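Local coordinates for protein ABC transporter (Caldanaerobius, PDB 4G68) that probably binds xylan-derived oligosaccharides outside the cell and passes them to an ABC importer, as a solute-binding protein, at residues Q62-K65 / V70-V73; D244-G249 / Q410-Q415; E162-D165 / K170-T173. All blocks are in the same frame, centred on the assembly; numbering follows the deposited sequence.

Contact 1. Residues Q62-K65 / V70-V73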
loop_
_atom_site.group_PDB
_atom_site.type_symbol
_atom_site.label_atom_id
_atom_site.label_comp_id
_atom_site.label_asym_id
_atom_site.label_seq_id
_atom_site.Cartn_x
_atom_site.Cartn_y
_atom_site.Cartn_z
ATOM N N GLN C 62 13.295 -16.515 -16.593
ATOM C CA GLN C 62 12.654 -16.779 -17.868
ATOM C C GLN C 62 12.971 -15.679 -18.897
ATOM O O GLN C 62 13.174 -15.963 -20.086
ATOM C CB GLN C 62 11.152 -16.965 -17.733
ATOM C CG GLN C 62 10.580 -17.529 -19.029
ATOM C CD GLN C 62 9.078 -17.717 -19.020
ATOM O OE1 GLN C 62 8.509 -18.378 -18.123
ATOM N NE2 GLN C 62 8.421 -17.148 -20.048
ATOM N N TRP C 63 13.038 -14.425 -18.439
ATOM C CA TRP C 63 13.464 -13.359 -19.343
ATOM C C TRP C 63 14.874 -13.575 -19.826
ATOM O O TRP C 63 15.170 -13.355 -21.009
ATOM C CB TRP C 63 13.318 -11.970 -18.729
ATOM C CG TRP C 63 14.001 -10.899 -19.565
ATOM C CD1 TRP C 63 15.367 -10.588 -19.608
ATOM C CD2 TRP C 63 13.366 -9.974 -20.529
ATOM N NE1 TRP C 63 15.614 -9.574 -20.509
ATOM C CE2 TRP C 63 14.456 -9.153 -21.088
ATOM C CE3 TRP C 63 12.062 -9.746 -20.956
ATOM C CZ2 TRP C 63 14.221 -8.164 -22.035
ATOM C CZ3 TRP C 63 11.832 -8.730 -21.901
ATOM C CH2 TRP C 63 12.886 -7.963 -22.429
ATOM N N ASN C 64 15.751 -13.958 -18.908
ATOM C CA ASN C 64 17.166 -14.093 -19.215
ATOM C C ASN C 64 17.389 -15.199 -20.260
ATOM O O ASN C 64 18.199 -15.039 -21.194
ATOM C CB ASN C 64 17.974 -14.300 -17.936
ATOM C CG ASN C 64 18.338 -12.974 -17.253
ATOM O OD1 ASN C 64 18.113 -11.883 -17.808
ATOM N ND2 ASN C 64 18.949 -13.066 -16.044
ATOM N N LYS C 65 16.611 -16.280 -20.121
ATOM C CA LYS C 65 16.611 -17.392 -21.070
ATOM C C LYS C 65 16.060 -16.955 -22.466
ATOM O O LYS C 65 16.612 -17.254 -23.543
ATOM C CB LYS C 65 15.787 -18.547 -20.477
ATOM C CG LYS C 65 15.747 -19.777 -21.367
ATOM C CD LYS C 65 14.583 -20.687 -20.997
ATOM C CE LYS C 65 14.649 -21.968 -21.819
ATOM N NZ LYS C 65 14.844 -23.105 -20.906
ATOM N N VAL C 70 20.054 -9.501 -24.049
ATOM C CA VAL C 70 19.621 -8.526 -23.061
ATOM C C VAL C 70 19.357 -9.243 -21.730
ATOM O O VAL C 70 18.258 -9.757 -21.489
ATOM C CB VAL C 70 18.374 -7.761 -23.540
ATOM C CG1 VAL C 70 18.089 -6.592 -22.612
ATOM C CG2 VAL C 70 18.561 -7.283 -24.976
ATOM N N GLN C 71 20.368 -9.301 -20.876
ATOM C CA GLN C 71 20.192 -9.902 -19.553
ATOM C C GLN C 71 19.698 -8.860 -18.546
ATOM O O GLN C 71 19.938 -7.669 -18.704
ATOM C CB GLN C 71 21.505 -10.530 -19.089
ATOM C CG GLN C 71 21.998 -11.610 -20.047
ATOM C CD GLN C 71 21.112 -12.846 -20.035
ATOM O OE1 GLN C 71 20.368 -13.108 -20.986
ATOM N NE2 GLN C 71 21.165 -13.596 -18.944
ATOM N N ILE C 72 18.971 -9.329 -17.533
ATOM C CA ILE C 72 18.614 -8.505 -16.373
ATOM C C ILE C 72 19.276 -9.070 -15.127
ATOM O O ILE C 72 19.334 -10.300 -14.950
ATOM C CB ILE C 72 17.077 -8.508 -16.160
ATOM C CG1 ILE C 72 16.343 -8.006 -17.420
ATOM C CG2 ILE C 72 16.678 -7.748 -14.886
ATOM C CD1 ILE C 72 14.841 -8.257 -17.436
ATOM N N VAL C 73 19.759 -8.173 -14.270
ATOM C CA VAL C 73 20.274 -8.537 -12.953
ATOM C C VAL C 73 19.503 -7.668 -11.972
ATOM O O VAL C 73 19.306 -6.487 -12.224
ATOM C CB VAL C 73 21.810 -8.300 -12.847
ATOM C CG1 VAL C 73 22.297 -8.441 -11.408
ATOM C CG2 VAL C 73 22.580 -9.222 -13.815
#
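Trp63 and Asn64, neighbours on the last turns of helix 52-66, both reach the incoming strand: the first covers Ile72 and Val70, the second grips the backbone of Ile72. From Trp63 CA the bond to CB points toward the strand. CG lies anti to the backbone N (chi1 169°), and that sends the indole out over Ile72, whose CD1 is 3.5 Å from Trp63 CG and closer still, 3.2 Å, to Trp63 CD1. The same methyl makes a CH-pi contact, with Ile72 CD1 3.4 Å from the centroid of the five-membered ring and over its face. Next along the ring, Trp63 NE1 donates to Val70 O at 2.8 Å; the bond is bent (140° at the hydrogen), with the oxygen also tilted out of the ring plane. Farther along, Trp63 CZ2 packs on Val70 CG1 at 4.2 Å. Tyr341, Arg337 and Ala338 of helix 332-353 add to the surroundings of the indole.

Asn64 works differently. Asn64 OD1 takes the Ile72 N-H on a lone pair at 2.7 Å, almost straight at 174°, while Asn64 ND2 gives a bond to Ile72 O at 3.0 Å, in the plane of the amide. Two bonds to one residue fix the rotation of the amide. They also satisfy Ile72 on the strand edge that strand 40-45 does not use, because the backbone of Gln71 and Val73 pairs with that neighbour. Helix 52-66 is thereby tied to the strand that follows it, closing the beta-alpha-beta unit of strand 40-45, helix 52-66 and strand 71-76, a building block of the alpha/beta lobes of periplasmic-type binding proteins.

Contact 2. Residues D244-G249 / Q410-Q415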
loop_
_atom_site.group_PDB
_atom_site.type_symbol
_atom_site.label_atom_id
_atom_site.label_comp_id
_atom_site.label_asym_id
_atom_site.label_seq_id
_atom_site.Cartn_x
_atom_site.Cartn_y
_atom_site.Cartn_z
ATOM N N ASP C 244 -8.669 6.818 20.616
ATOM C CA ASP C 244 -9.720 5.913 21.100
ATOM C C ASP C 244 -9.362 4.422 20.954
ATOM O O ASP C 244 -9.535 3.605 21.893
ATOM C CB ASP C 244 -11.016 6.234 20.357
ATOM C CG ASP C 244 -11.592 7.583 20.784
ATOM O OD1 ASP C 244 -10.988 8.181 21.694
ATOM O OD2 ASP C 244 -12.632 8.019 20.237
ATOM N N MET C 245 -8.822 4.049 19.795
ATOM C CA MET C 245 -8.354 2.670 19.622
ATOM C C MET C 245 -7.150 2.411 20.514
ATOM O O MET C 245 -7.011 1.329 21.072
ATOM C CB MET C 245 -7.973 2.399 18.148
ATOM C CG MET C 245 -9.107 2.600 17.137
ATOM S SD MET C 245 -8.557 2.329 15.429
ATOM C CE MET C 245 -7.715 0.710 15.612
ATOM N N VAL C 246 -6.254 3.393 20.631
ATOM C CA VAL C 246 -5.072 3.231 21.515
ATOM C C VAL C 246 -5.528 2.973 22.964
ATOM O O VAL C 246 -5.189 1.916 23.568
ATOM C CB VAL C 246 -4.070 4.434 21.451
ATOM C CG1 VAL C 246 -2.921 4.219 22.412
ATOM C CG2 VAL C 246 -3.486 4.621 20.041
ATOM N N ASN C 247 -6.336 3.910 23.473
ATOM C CA ASN C 247 -6.907 3.881 24.789
ATOM C C ASN C 247 -7.824 2.692 25.098
ATOM O O ASN C 247 -7.907 2.292 26.261
ATOM C CB ASN C 247 -7.689 5.170 25.066
ATOM C CG ASN C 247 -6.829 6.409 24.984
ATOM O OD1 ASN C 247 -5.627 6.364 25.220
ATOM N ND2 ASN C 247 -7.446 7.524 24.616
ATOM N N ALA C 248 -8.527 2.181 24.075
ATOM C CA ALA C 248 -9.334 0.954 24.169
ATOM C C ALA C 248 -8.445 -0.248 24.275
ATOM O O ALA C 248 -8.927 -1.284 24.672
ATOM C CB ALA C 248 -10.228 0.803 22.972
ATOM N N GLY C 249 -7.164 -0.092 23.901
ATOM C CA GLY C 249 -6.134 -1.145 24.021
ATOM C C GLY C 249 -6.139 -2.039 22.780
ATOM O O GLY C 249 -5.944 -3.261 22.874
ATOM N N GLN C 410 3.213 10.343 16.836
ATOM C CA GLN C 410 2.971 11.027 18.126
ATOM C C GLN C 410 1.518 10.961 18.677
ATOM O O GLN C 410 1.312 11.013 19.914
ATOM C CB GLN C 410 3.402 12.473 17.970
ATOM C CG GLN C 410 4.901 12.603 17.955
ATOM C CD GLN C 410 5.390 13.714 17.063
ATOM O OE1 GLN C 410 4.932 14.883 17.126
ATOM N NE2 GLN C 410 6.330 13.358 16.215
ATOM N N LEU C 411 0.539 10.832 17.781
ATOM C CA LEU C 411 -0.827 10.456 18.172
ATOM C C LEU C 411 -0.900 9.067 18.815
ATOM O O LEU C 411 -1.498 8.907 19.900
ATOM C CB LEU C 411 -1.811 10.513 16.986
ATOM C CG LEU C 411 -2.249 11.878 16.445
ATOM C CD1 LEU C 411 -3.075 11.687 15.165
ATOM C CD2 LEU C 411 -3.038 12.673 17.489
ATOM N N PHE C 412 -0.334 8.057 18.144
ATOM C CA PHE C 412 -0.295 6.689 18.716
ATOM C C PHE C 412 0.406 6.669 20.094
ATOM O O PHE C 412 0.107 5.803 20.965
ATOM C CB PHE C 412 0.430 5.737 17.788
ATOM C CG PHE C 412 -0.425 5.192 16.655
ATOM C CD1 PHE C 412 -0.374 5.776 15.340
ATOM C CD2 PHE C 412 -1.299 4.128 16.876
ATOM C CE1 PHE C 412 -1.135 5.253 14.298
ATOM C CE2 PHE C 412 -2.055 3.595 15.839
ATOM C CZ PHE C 412 -1.995 4.172 14.543
ATOM N N ALA C 413 1.346 7.599 20.261
ATOM C CA ALA C 413 2.293 7.585 21.400
ATOM C C ALA C 413 1.729 8.394 22.525
ATOM O O ALA C 413 2.328 8.472 23.593
ATOM C CB ALA C 413 3.642 8.169 21.006
ATOM N N LYS C 414 0.578 9.011 22.274
ATOM C CA LYS C 414 -0.101 9.840 23.280
ATOM C C LYS C 414 0.775 11.040 23.692
ATOM O O LYS C 414 0.670 11.520 24.833
ATOM C CB LYS C 414 -0.477 8.987 24.509
ATOM C CG LYS C 414 -1.437 7.834 24.236
ATOM C CD LYS C 414 -2.836 8.337 23.902
ATOM C CE LYS C 414 -3.568 8.692 25.186
ATOM N NZ LYS C 414 -4.926 9.232 24.933
ATOM N N GLN C 415 1.625 11.503 22.753
ATOM C CA GLN C 415 2.520 12.667 22.954
ATOM C C GLN C 415 1.999 13.967 22.318
ATOM O O GLN C 415 2.452 15.067 22.662
ATOM C CB GLN C 415 3.929 12.386 22.449
ATOM C CG GLN C 415 4.653 11.296 23.209
ATOM C CD GLN C 415 5.935 10.878 22.527
ATOM O OE1 GLN C 415 6.617 11.713 21.914
ATOM N NE2 GLN C 415 6.280 9.586 22.653
#
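Val246 carries the close-packed side of this contact, fitting both methyls against the end of helix 398-412. With CG1 anti to the backbone N (chi1 178°), that methyl lies 3.7 Å from Phe412 O, and the other branch, CG2, meets Phe412 CD2 at 3.9 Å. Phe412 also packs on Leu242, and Leu411 on Ala239 and Gln243, so the packing runs on along helix 233-248.

Toward solvent the fit is looser. Lys414 passes Val246 loosely, its CG coming to 4.3 Å from Val246 CG1, then bends at both chi2 and chi3, which curls the chain back toward Asn247. There Lys414 NZ gives a weak hydrogen bond to Asn247 OD1 at 3.0 Å. Both residues are exposed.

Each partner is also turning out of its helix here, Gly249 with phi of 87° and Lys414 with phi of 62°. Gly249 N gives bonds to Val246 O and, weakly, to Met245 O; at the other end Lys414 N bonds to Leu411 O and Gln415 N to Gln410 O. Two helix C-terminal ends, each finished by a Schellman motif, thus meet side by side.

Contact 3. Residues E162-D165 / K170-T173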
loop_
_atom_site.group_PDB
_atom_site.type_symbol
_atom_site.label_atom_id
_atom_site.label_comp_id
_atom_site.label_asym_id
_atom_site.label_seq_id
_atom_site.Cartn_x
_atom_site.Cartn_y
_atom_site.Cartn_z
ATOM N N GLU C 162 -11.504 -17.491 13.187
ATOM C CA GLU C 162 -11.385 -18.508 14.250
ATOM C C GLU C 162 -11.370 -17.820 15.610
ATOM O O GLU C 162 -11.972 -18.315 16.575
ATOM C CB GLU C 162 -10.125 -19.332 14.102
ATOM C CG GLU C 162 -10.034 -20.448 15.157
ATOM C CD GLU C 162 -8.789 -21.295 14.975
ATOM O OE1 GLU C 162 -8.906 -22.368 14.340
ATOM O OE2 GLU C 162 -7.705 -20.882 15.456
ATOM N N LEU C 163 -10.704 -16.664 15.682
ATOM C CA LEU C 163 -10.581 -15.959 16.968
ATOM C C LEU C 163 -11.923 -15.330 17.340
ATOM O O LEU C 163 -12.331 -15.377 18.526
ATOM C CB LEU C 163 -9.410 -14.939 16.967
ATOM C CG LEU C 163 -8.015 -15.597 17.257
ATOM C CD1 LEU C 163 -6.819 -14.683 17.072
ATOM C CD2 LEU C 163 -7.930 -16.239 18.632
ATOM N N PHE C 164 -12.602 -14.766 16.340
ATOM C CA PHE C 164 -13.923 -14.146 16.562
ATOM C C PHE C 164 -14.917 -15.243 17.055
ATOM O O PHE C 164 -15.636 -15.029 18.067
ATOM C CB PHE C 164 -14.421 -13.365 15.299
ATOM C CG PHE C 164 -13.912 -11.944 15.214
ATOM C CD1 PHE C 164 -14.751 -10.857 15.513
ATOM C CD2 PHE C 164 -12.593 -11.674 14.858
ATOM C CE1 PHE C 164 -14.279 -9.539 15.470
ATOM C CE2 PHE C 164 -12.119 -10.368 14.794
ATOM C CZ PHE C 164 -12.958 -9.290 15.100
ATOM N N ASP C 165 -14.901 -16.403 16.392
ATOM C CA ASP C 165 -15.816 -17.529 16.709
ATOM C C ASP C 165 -15.545 -18.047 18.132
ATOM O O ASP C 165 -16.486 -18.153 18.993
ATOM C CB ASP C 165 -15.676 -18.676 15.685
ATOM C CG ASP C 165 -16.346 -18.377 14.323
ATOM O OD1 ASP C 165 -16.927 -17.281 14.124
ATOM O OD2 ASP C 165 -16.268 -19.267 13.424
ATOM N N LYS C 170 -18.761 -10.450 17.582
ATOM C CA LYS C 170 -19.252 -10.297 16.186
ATOM C C LYS C 170 -18.243 -9.474 15.478
ATOM O O LYS C 170 -17.590 -8.637 16.160
ATOM C CB LYS C 170 -20.618 -9.614 16.049
ATOM C CG LYS C 170 -21.823 -10.541 16.134
ATOM C CD LYS C 170 -23.061 -9.910 15.470
ATOM C CE LYS C 170 -23.862 -9.008 16.413
ATOM N NZ LYS C 170 -24.963 -9.706 17.173
ATOM N N VAL C 171 -18.135 -9.697 14.152
ATOM C CA VAL C 171 -17.247 -8.939 13.290
ATOM C C VAL C 171 -17.814 -7.513 13.238
ATOM O O VAL C 171 -18.997 -7.299 12.957
ATOM C CB VAL C 171 -17.089 -9.538 11.878
ATOM C CG1 VAL C 171 -16.289 -8.609 10.966
ATOM C CG2 VAL C 171 -16.419 -10.912 11.911
ATOM N N PRO C 172 -17.007 -6.533 13.570
ATOM C CA PRO C 172 -17.630 -5.203 13.622
ATOM C C PRO C 172 -17.859 -4.573 12.216
ATOM O O PRO C 172 -17.018 -4.684 11.344
ATOM C CB PRO C 172 -16.609 -4.407 14.422
ATOM C CG PRO C 172 -15.279 -4.991 13.988
ATOM C CD PRO C 172 -15.564 -6.489 13.889
ATOM N N THR C 173 -18.968 -3.877 12.042
ATOM C CA THR C 173 -19.307 -3.245 10.769
ATOM C C THR C 173 -19.323 -1.707 10.839
ATOM O O THR C 173 -19.471 -1.090 9.783
ATOM C CB THR C 173 -20.644 -3.767 10.181
ATOM O OG1 THR C 173 -21.729 -3.619 11.095
ATOM C CG2 THR C 173 -20.563 -5.289 9.802
#
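Phe164 turns the edge of its ring, not a face, to the backbone of Lys170. Phe164 CE1 lies 3.5 Å from Lys170 O, with the oxygen close to the ring plane, and Phe164 CD1 is only slightly farther from that same oxygen, at 3.7 Å. The ring thus presents two adjacent C-H groups to one carbonyl. Its first torsion (chi1 -85°) sets CG beside the backbone N and anti to the carbonyl carbon, directing the side chain off helix 161-166 toward the extended loop that follows.

Pro172 stands at about a right angle to Phe164. Its CD is the atom that touches, 3.7 Å from Phe164 CE1 and 4.0 Å from Phe164 CZ, so the proline meets the outer end of the phenyl group obliquely. Between the two loop residues, Val171 offers its backbone and one branch: Val171 CA is 3.7 Å from Phe164 CE1, and Val171 CG2 is 4.0 Å from Phe164 CD1. Lys170 contributes its backbone alone: its CB points away, and no atom of its side chain touches 162-165.

Other parts of the lobe hold the same groups. Phe185 of helix 175-187 meets Phe164 edge-to-face, Met274 touches both Phe164 and Pro172, and Pro172 also rests on Leu178.

No hydrogen bond crosses between 162-165 and 170-173. What joins them is van der Waals packing, with a probable small electrostatic gain where the weakly positive ring edge faces the carbonyl oxygen, so the fit rests on the shape and apolar character of the ring rather than on directed bonds.

In the fold
Along the chain the order is contact 1, contact 3, contact 2. Contact 1 lies at one end of the molecule, its centre 49 Å from that of contact 2 and 47 Å from that of contact 3, on the opposite side of the chain's centre from both. The other two are closer, with centres 23 Å apart and nearest atoms about 10 Å apart, without touching. Helix 175-187 bridges them: it packs on Phe164 and Pro172 of contact 3 and on Asp244, Met245 and Ala248 of contact 2. Such a spread is consistent with the two-lobed fold of solute-binding proteins, in which ligand is usually held between lobes.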